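Local coordinates for protein adhesin LabA (Helicobacter pylori, PDB 6GMM) that probably serves as a lectin-like surface adhesin that recognises LacdiNAc-bearing glycans of the gastric mucosa, at residues A[45-48]-A[49-53]. Sequence-based numbering, arbitrary orientation.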
loop_
_atom_site.group_PDB
_atom_site.type_symbol
_atom_site.label_atom_id
_atom_site.label_comp_id
_atom_site.label_asym_id
_atom_site.label_seq_id
_atom_site.Cartn_x
_atom_site.Cartn_y
_atom_site.Cartn_z
ATOM N N SER A 45 14.766 -8.458 1.308
ATOM C CA SER A 45 13.615 -7.602 0.974
ATOM C C SER A 45 12.916 -6.989 2.199
ATOM O O SER A 45 12.304 -5.918 2.064
ATOM C CB SER A 45 12.616 -8.313 0.071
ATOM O OG SER A 45 12.172 -9.536 0.630
ATOM N N ALA A 46 13.033 -7.617 3.387
ATOM C CA ALA A 46 12.455 -7.073 4.630
ATOM C C ALA A 46 13.180 -5.785 4.930
ATOM O O ALA A 46 12.550 -4.728 4.992
ATOM C CB ALA A 46 12.654 -8.044 5.784
ATOM N N LYS A 47 14.522 -5.861 5.036
ATOM C CA LYS A 47 15.412 -4.722 5.258
ATOM C C LYS A 47 15.182 -3.676 4.172
ATOM O O LYS A 47 15.178 -2.504 4.474
ATOM C CB LYS A 47 16.883 -5.172 5.240
ATOM C CG LYS A 47 17.337 -5.964 6.464
ATOM C CD LYS A 47 18.711 -6.582 6.216
ATOM C CE LYS A 47 19.484 -6.881 7.481
ATOM N NZ LYS A 47 19.075 -8.165 8.106
ATOM N N ASN A 48 14.941 -4.088 2.918
ATOM C CA ASN A 48 14.686 -3.119 1.857
ATOM C C ASN A 48 13.343 -2.398 2.023
ATOM O O ASN A 48 13.223 -1.254 1.585
ATOM C CB ASN A 48 14.814 -3.756 0.484
ATOM C CG ASN A 48 16.199 -3.588 -0.090
ATOM O OD1 ASN A 48 16.454 -2.672 -0.882
ATOM N ND2 ASN A 48 17.133 -4.440 0.325
ATOM N N LEU A 49 12.351 -3.037 2.681
ATOM C CA LEU A 49 11.047 -2.397 2.906
ATOM C C LEU A 49 11.012 -1.492 4.145
ATOM O O LEU A 49 10.565 -0.360 4.062
ATOM C CB LEU A 49 9.923 -3.449 2.960
ATOM C CG LEU A 49 9.425 -3.980 1.615
ATOM C CD1 LEU A 49 8.730 -5.342 1.779
ATOM C CD2 LEU A 49 8.498 -2.989 0.908
ATOM N N ILE A 50 11.509 -1.972 5.280
ATOM C CA ILE A 50 11.416 -1.245 6.539
ATOM C C ILE A 50 12.714 -0.482 6.957
ATOM O O ILE A 50 12.674 0.246 7.941
ATOM C CB ILE A 50 10.917 -2.231 7.642
ATOM C CG1 ILE A 50 11.942 -3.360 7.908
ATOM C CG2 ILE A 50 9.522 -2.790 7.284
ATOM C CD1 ILE A 50 11.991 -3.932 9.307
ATOM N N ASN A 51 13.844 -0.632 6.256
ATOM C CA ASN A 51 15.017 0.159 6.661
ATOM C C ASN A 51 15.357 1.244 5.658
ATOM O O ASN A 51 16.046 2.203 6.016
ATOM C CB ASN A 51 16.249 -0.701 6.948
ATOM C CG ASN A 51 16.147 -1.627 8.134
ATOM O OD1 ASN A 51 16.840 -2.632 8.196
ATOM N ND2 ASN A 51 15.348 -1.290 9.130
ATOM N N ASP A 52 14.894 1.090 4.407
ATOM C CA ASP A 52 15.130 2.048 3.328
ATOM C C ASP A 52 14.024 3.060 3.179
ATOM O O ASP A 52 12.873 2.789 3.537
ATOM C CB ASP A 52 15.335 1.346 1.981
ATOM C CG ASP A 52 16.680 0.685 1.838
ATOM O OD1 ASP A 52 17.673 1.226 2.394
ATOM O OD2 ASP A 52 16.748 -0.374 1.174
ATOM N N LYS A 53 14.377 4.216 2.605
ATOM C CA LYS A 53 13.447 5.301 2.360
ATOM C C LYS A 53 13.186 5.427 0.852
ATOM O O LYS A 53 12.049 5.256 0.405
ATOM C CB LYS A 53 13.990 6.629 2.936
ATOM C CG LYS A 53 14.161 6.661 4.455
ATOM C CD LYS A 53 14.362 8.100 4.935
ATOM C CE LYS A 53 14.758 8.213 6.388
ATOM N NZ LYS A 53 14.558 9.588 6.910
#
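A46 and I50 meet in the closing turn of helix 32-50, a worked example of how i to i+3 and i to i+4 bonds mix at the C-terminal end of an alpha-helix. Backbone bonds come first. The amide N of I50 donates to A46 O at 3.0 Å, a nearly straight i to i+4 bond. One residue earlier the pattern is already mixed: the N-H of L49 is shared between S45 O and A46 O, each 2.9 Å from L49 N and each bent to 131°, so that A46 O takes two donors, the second standing above its carbonyl plane. The last bond, from N51 N to K47 O, is again bent, and beyond it the chain leaves the helix through D52 and K53.

The buried side chains lie against backbone carbonyls of the preceding turn. I50 turns CG1 into the position between its own backbone N and carbonyl carbon (chi1 65°), which brings that methylene to 3.3 Å from A46 O. L49 runs its CB, CG and CD1 past S45 O, with CB and CG each 3.5 Å from that oxygen. Apolar packing then seats the turn in the helical bundle of the adhesin domain: A46 and I50 both pack on V262 of helix 239-264, whereas L49 reaches I300 of helix 287-311.

On the more open side, polar side chains run alongside one another. N51 OD1 rests beside the aliphatic part of K47, whose NZ bonds to N43 OD1. N48 and D52 point the same way with amide and carboxylate planes 75° apart, but the meeting is no hydrogen bond: N48 directs its ND2 to A44 O, and its OD1, an acceptor, sits 3.1 Å from the acceptor D52 OD2.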